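Local coordinates for protein phosphoacetylglucosamine mutase (Aspergillus lentulus, PDB 5O9X) that probably interconverts the 6-phosphate and 1-phosphate of N-acetylglucosamine as a mutase of the alpha-D-phosphohexomutase family, at residues G59-V64 against R127-R132; D82-M87 against V170-N175. The protein carries 1 engineered substitution. One frame throughout, in Å; residues are numbered along the deposited sequence.

Interaction 1: G59-V64 against R127-R132; sequences GQWIGV and RVVFAR
With CG turned opposite the carbonyl carbon, beside the backbone N, in both residues (chi1 -70° in W61, -67° in R127), the W61 indole and the R127 chain rise from the same face of two parallel strands and meet. CB of R127 sits over the six-membered ring of W61, 3.5 Å from its centroid and nearly on the ring normal, a CH-pi contact. From there the arginine runs extended across the indole, with CD 3.6 Å from NE1 of W61, until the guanidinium, turned 43° from the ring, passes beyond it. There R127 NH1 donates to O of G59, 2.8 Å away and almost in the guanidinium plane, while NE forms a salt bridge with E155.

Alongside, the strands pair in parallel register, I62 beside V128 and V64 beside F130. I62 N bonds to R127 O, V129 N to I62 O (3.0 Å) and V64 N to V129 O (2.9 Å); A131 N to V64 O is longer, at 3.3 Å. On the other face CG2 of V64 lies 3.9 Å from CG1 of V128, and A50 of helix 40-56 packs on both valines.

These are central strands of the alpha/beta/alpha domain I. The two arginine bonds hold the guanidinium between the G59 carbonyl and the E155 carboxylate, and the carboxylate probably balances its charge. The aliphatic part of R127 meanwhile shields one face of W61, combining apolar packing over the indole with polar bonds to G59 and E155.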
loop_
_atom_site.group_PDB
_atom_site.type_symbol
_atom_site.label_atom_id
_atom_site.label_comp_id
_atom_site.label_asym_id
_atom_site.label_seq_id
_atom_site.Cartn_x
_atom_site.Cartn_y
_atom_site.Cartn_z
ATOM N N GLY A 59 -20.575 16.550 0.878
ATOM C CA GLY A 59 -21.210 15.319 1.373
ATOM C C GLY A 59 -20.801 14.039 0.653
ATOM O O GLY A 59 -21.536 13.048 0.692
ATOM N N GLN A 60 -19.627 14.041 0.017
ATOM C CA GLN A 60 -19.099 12.842 -0.651
ATOM C C GLN A 60 -18.653 11.881 0.456
ATOM O O GLN A 60 -18.301 12.312 1.532
ATOM C CB GLN A 60 -17.959 13.162 -1.616
ATOM C CG GLN A 60 -18.409 13.546 -3.040
ATOM C CD GLN A 60 -17.249 13.910 -3.933
ATOM O OE1 GLN A 60 -16.482 14.799 -3.626
ATOM N NE2 GLN A 60 -17.106 13.219 -5.039
ATOM N N TRP A 61 -18.824 10.592 0.212
ATOM C CA TRP A 61 -18.401 9.569 1.148
ATOM C C TRP A 61 -16.891 9.658 1.361
ATOM O O TRP A 61 -16.073 9.662 0.417
ATOM C CB TRP A 61 -18.830 8.189 0.623
ATOM C CG TRP A 61 -20.304 8.035 0.687
ATOM C CD1 TRP A 61 -21.206 8.317 -0.295
ATOM C CD2 TRP A 61 -21.062 7.558 1.820
ATOM N NE1 TRP A 61 -22.497 8.023 0.164
ATOM C CE2 TRP A 61 -22.438 7.568 1.444
ATOM C CE3 TRP A 61 -20.708 7.108 3.111
ATOM C CZ2 TRP A 61 -23.459 7.175 2.311
ATOM C CZ3 TRP A 61 -21.726 6.692 3.983
ATOM C CH2 TRP A 61 -23.100 6.738 3.566
ATOM N N ILE A 62 -16.528 9.759 2.627
ATOM C CA ILE A 62 -15.091 9.644 3.035
ATOM C C ILE A 62 -14.894 8.271 3.757
ATOM O O ILE A 62 -15.753 7.865 4.543
ATOM C CB ILE A 62 -14.787 10.809 3.979
ATOM C CG1 ILE A 62 -14.861 12.169 3.204
ATOM C CG2 ILE A 62 -13.398 10.697 4.660
ATOM C CD1 ILE A 62 -13.951 12.223 1.967
ATOM N N GLY A 63 -13.741 7.611 3.575
ATOM C CA GLY A 63 -13.603 6.260 4.225
ATOM C C GLY A 63 -12.646 6.408 5.403
ATOM O O GLY A 63 -11.737 7.327 5.411
ATOM N N VAL A 64 -12.826 5.534 6.398
ATOM C CA VAL A 64 -11.865 5.387 7.459
ATOM C C VAL A 64 -11.539 3.890 7.566
ATOM O O VAL A 64 -12.440 3.116 7.697
ATOM C CB VAL A 64 -12.449 5.868 8.825
ATOM C CG1 VAL A 64 -11.387 5.717 9.904
ATOM C CG2 VAL A 64 -12.803 7.364 8.767
ATOM N N ARG A 127 -20.948 12.165 5.139
ATOM C CA ARG A 127 -21.174 10.741 4.906
ATOM C C ARG A 127 -19.804 9.993 5.045
ATOM O O ARG A 127 -18.850 10.335 4.360
ATOM C CB ARG A 127 -21.816 10.537 3.511
ATOM C CG ARG A 127 -23.252 11.104 3.410
ATOM C CD ARG A 127 -23.844 10.775 2.050
ATOM N NE ARG A 127 -25.148 11.416 1.850
ATOM C CZ ARG A 127 -25.328 12.603 1.248
ATOM N NH1 ARG A 127 -24.305 13.299 0.743
ATOM N NH2 ARG A 127 -26.562 13.073 1.122
ATOM N N VAL A 128 -19.722 9.077 6.007
ATOM C CA VAL A 128 -18.468 8.362 6.322
ATOM C C VAL A 128 -18.736 6.842 6.284
ATOM O O VAL A 128 -19.709 6.375 6.797
ATOM C CB VAL A 128 -17.864 8.883 7.642
ATOM C CG1 VAL A 128 -16.602 8.099 8.098
ATOM C CG2 VAL A 128 -17.557 10.377 7.513
ATOM N N VAL A 129 -17.865 6.083 5.631
ATOM C CA VAL A 129 -17.985 4.586 5.609
ATOM C C VAL A 129 -16.645 4.043 6.213
ATOM O O VAL A 129 -15.559 4.579 5.925
ATOM C CB VAL A 129 -18.320 4.083 4.146
ATOM C CG1 VAL A 129 -17.312 4.591 3.111
ATOM C CG2 VAL A 129 -18.345 2.537 4.051
ATOM N N PHE A 130 -16.698 2.991 7.029
ATOM C CA PHE A 130 -15.495 2.505 7.673
ATOM C C PHE A 130 -15.481 0.980 7.734
ATOM O O PHE A 130 -16.513 0.364 7.516
ATOM C CB PHE A 130 -15.333 3.185 9.035
ATOM C CG PHE A 130 -16.470 2.976 9.994
ATOM C CD1 PHE A 130 -16.620 1.734 10.690
ATOM C CD2 PHE A 130 -17.384 4.015 10.268
ATOM C CE1 PHE A 130 -17.667 1.530 11.602
ATOM C CE2 PHE A 130 -18.443 3.801 11.218
ATOM C CZ PHE A 130 -18.561 2.568 11.881
ATOM N N ALA A 131 -14.287 0.403 7.964
ATOM C CA ALA A 131 -14.079 -1.035 8.057
ATOM C C ALA A 131 -12.818 -1.195 8.887
ATOM O O ALA A 131 -12.185 -0.179 9.279
ATOM C CB ALA A 131 -13.870 -1.607 6.664
ATOM N N ARG A 132 -12.467 -2.454 9.205
ATOM C CA ARG A 132 -11.326 -2.681 10.007
ATOM C C ARG A 132 -10.758 -4.038 9.611
ATOM O O ARG A 132 -11.475 -4.855 8.992
ATOM C CB ARG A 132 -11.751 -2.773 11.514
ATOM C CG ARG A 132 -12.803 -3.869 11.848
ATOM C CD ARG A 132 -13.649 -3.449 13.120
ATOM N NE ARG A 132 -14.468 -4.557 13.753
ATOM C CZ ARG A 132 -15.769 -4.718 13.963
ATOM N NH1 ARG A 132 -16.790 -3.902 13.480
ATOM N NH2 ARG A 132 -16.080 -5.827 14.655
#

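Interaction 2: D82-M87 against V170-N175; sequences DPMGEM and VVRCKN
R172 of helix 164-176 reaches past the turn at M84, its side chain lying alongside the M84 carbonyl rather than pointing into it. CB is 4.0 Å from M84 O, CG stays at a similar distance, and CD makes the closest approach to that oxygen, 3.6 Å. NE gains the M84 methyl as its nearer neighbour, CE at 3.7 Å and oblique to the guanidinium, and at the tip NH1 is still 4.1 Å from M84 O. CG of R172 is anti to the backbone N (chi1 -170°) and the chain is extended as far as NE, which lays the chain past the M84 carbonyl; Y183 makes a cation-pi contact with the guanidinium. M84 gets there by the opposite means: its CB leads away from the helix, but bends at chi2 and chi3 fold the thioether back across the arginine.

One helical turn along, N175 packs by its CB against P83 O at 3.7 Å. Deeper in, V171 rests CG1 against two successive carbonyl oxygens, 3.4 Å from D82 O and 3.5 Å from P83 O, while its side chain also touches V81 and V129 of the central sheet. D82 to G85 form a type I turn, closed by G85 N bonding to D82 O, and G85 takes a positive phi that suits glycine. The carboxylate of D82 faces elsewhere, in a salt bridge with R53.

The contact thus joins the loop after strand 75-81 to a helix packed on the domain I sheet. Across it, the V171 methyl and the R172 methylenes rest against backbone carbonyls; CD, next to the guanidinium, is probably polarised enough to favour its place by M84 O, and the methionine methyl packs beside the same cationic group.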
loop_
_atom_site.group_PDB
_atom_site.type_symbol
_atom_site.label_atom_id
_atom_site.label_comp_id
_atom_site.label_asym_id
_atom_site.label_seq_id
_atom_site.Cartn_x
_atom_site.Cartn_y
_atom_site.Cartn_z
ATOM N N ASP A 82 -10.058 9.504 0.673
ATOM C CA ASP A 82 -10.776 10.615 -0.008
ATOM C C ASP A 82 -11.717 10.011 -1.073
ATOM O O ASP A 82 -11.630 8.789 -1.402
ATOM C CB ASP A 82 -9.777 11.601 -0.621
ATOM C CG ASP A 82 -9.563 12.874 0.217
ATOM O OD1 ASP A 82 -10.341 13.179 1.107
ATOM O OD2 ASP A 82 -8.592 13.634 -0.038
ATOM N N PRO A 83 -12.570 10.861 -1.693
ATOM C CA PRO A 83 -13.700 10.276 -2.405
ATOM C C PRO A 83 -13.391 9.341 -3.561
ATOM O O PRO A 83 -14.238 8.507 -3.848
ATOM C CB PRO A 83 -14.447 11.539 -2.944
ATOM C CG PRO A 83 -14.229 12.503 -1.776
ATOM C CD PRO A 83 -12.726 12.346 -1.603
ATOM N N MET A 84 -12.240 9.494 -4.228
ATOM C CA MET A 84 -11.967 8.667 -5.417
ATOM C C MET A 84 -11.040 7.496 -5.068
ATOM O O MET A 84 -10.508 6.811 -5.939
ATOM C CB MET A 84 -11.482 9.534 -6.628
ATOM C CG MET A 84 -12.620 10.426 -7.214
ATOM S SD MET A 84 -14.056 9.414 -7.761
ATOM C CE MET A 84 -13.395 8.651 -9.252
ATOM N N GLY A 85 -10.848 7.286 -3.771
ATOM C CA GLY A 85 -10.051 6.132 -3.325
ATOM C C GLY A 85 -8.626 6.500 -2.994
ATOM O O GLY A 85 -7.888 5.654 -2.526
ATOM N N GLU A 86 -8.220 7.749 -3.230
ATOM C CA GLU A 86 -6.870 8.140 -2.912
ATOM C C GLU A 86 -6.704 8.416 -1.397
ATOM O O GLU A 86 -7.671 8.616 -0.675
ATOM C CB GLU A 86 -6.376 9.298 -3.810
ATOM C CG GLU A 86 -6.909 10.702 -3.479
ATOM C CD GLU A 86 -8.281 11.042 -4.117
ATOM O OE1 GLU A 86 -8.954 10.132 -4.630
ATOM O OE2 GLU A 86 -8.699 12.243 -4.098
ATOM N N MET A 87 -5.450 8.444 -0.944
ATOM C CA MET A 87 -5.124 8.870 0.392
ATOM C C MET A 87 -5.554 10.295 0.622
ATOM O O MET A 87 -5.411 11.165 -0.260
ATOM C CB MET A 87 -3.624 8.800 0.648
ATOM C CG MET A 87 -3.031 7.389 0.524
ATOM S SD MET A 87 -3.761 6.319 1.752
ATOM C CE MET A 87 -2.675 6.860 3.101
ATOM N N VAL A 170 -14.943 0.492 -2.030
ATOM C CA VAL A 170 -16.310 0.858 -1.582
ATOM C C VAL A 170 -16.508 2.390 -1.645
ATOM O O VAL A 170 -17.550 2.847 -2.118
ATOM C CB VAL A 170 -16.637 0.354 -0.154
ATOM C CG1 VAL A 170 -17.958 0.931 0.374
ATOM C CG2 VAL A 170 -16.748 -1.163 -0.163
ATOM N N VAL A 171 -15.540 3.145 -1.131
ATOM C CA VAL A 171 -15.558 4.626 -1.175
ATOM C C VAL A 171 -15.738 5.137 -2.643
ATOM O O VAL A 171 -16.676 5.893 -2.900
ATOM C CB VAL A 171 -14.292 5.259 -0.553
ATOM C CG1 VAL A 171 -14.368 6.811 -0.737
ATOM C CG2 VAL A 171 -14.238 4.890 0.980
ATOM N N ARG A 172 -14.836 4.735 -3.539
ATOM C CA ARG A 172 -14.923 5.059 -4.982
ATOM C C ARG A 172 -16.295 4.645 -5.561
ATOM O O ARG A 172 -16.993 5.484 -6.178
ATOM C CB ARG A 172 -13.764 4.504 -5.768
ATOM C CG ARG A 172 -13.748 5.037 -7.170
ATOM C CD ARG A 172 -12.532 4.542 -7.868
ATOM N NE ARG A 172 -12.367 5.108 -9.207
ATOM C CZ ARG A 172 -11.206 5.065 -9.868
ATOM N NH1 ARG A 172 -10.149 4.485 -9.313
ATOM N NH2 ARG A 172 -11.079 5.604 -11.072
ATOM N N CYS A 173 -16.730 3.420 -5.314
ATOM C CA CYS A 173 -18.059 3.007 -5.799
ATOM C C CYS A 173 -19.188 3.911 -5.333
ATOM O O CYS A 173 -20.025 4.331 -6.168
ATOM C CB CYS A 173 -18.426 1.553 -5.413
ATOM S SG CYS A 173 -17.398 0.408 -6.343
ATOM N N LYS A 174 -19.262 4.201 -4.034
ATOM C CA LYS A 174 -20.416 4.969 -3.553
ATOM C C LYS A 174 -20.374 6.431 -4.143
ATOM O O LYS A 174 -21.410 7.098 -4.298
ATOM C CB LYS A 174 -20.452 5.025 -2.029
ATOM C CG LYS A 174 -20.599 3.703 -1.314
ATOM C CD LYS A 174 -20.758 3.938 0.161
ATOM C CE LYS A 174 -22.189 4.366 0.480
ATOM N NZ LYS A 174 -23.206 3.342 0.156
ATOM N N ASN A 175 -19.183 6.938 -4.432
ATOM C CA ASN A 175 -19.103 8.308 -4.945
ATOM C C ASN A 175 -19.290 8.392 -6.469
ATOM O O ASN A 175 -19.316 9.487 -7.015
ATOM C CB ASN A 175 -17.810 8.981 -4.518
ATOM C CG ASN A 175 -17.802 9.322 -3.032
ATOM O OD1 ASN A 175 -16.804 9.073 -2.348
ATOM N ND2 ASN A 175 -18.890 9.850 -2.528
#

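In the fold
Interactions 1 and 2 adjoin within domain I, their centres 8 Å apart, and their segments alternate along the chain. W61 joins them: its ring, with R127 on one face, also makes a cation-pi contact with K174, whose CE is 3.4 Å from W61 CE2, and W61 O is 3.5 Å from V171 CG1. Helix 164-176 thus packs both on the 61-66 and 127-132 strand pair and on the 82-87 loop. Neither contact belongs to the immediate sugar-bisphosphate site: the V64 side chain and the G85 position are each about 14 Å from the bound glucose 1,6-bisphosphate. Together they join sheet, helix and loop within the domain, set back from the ligand.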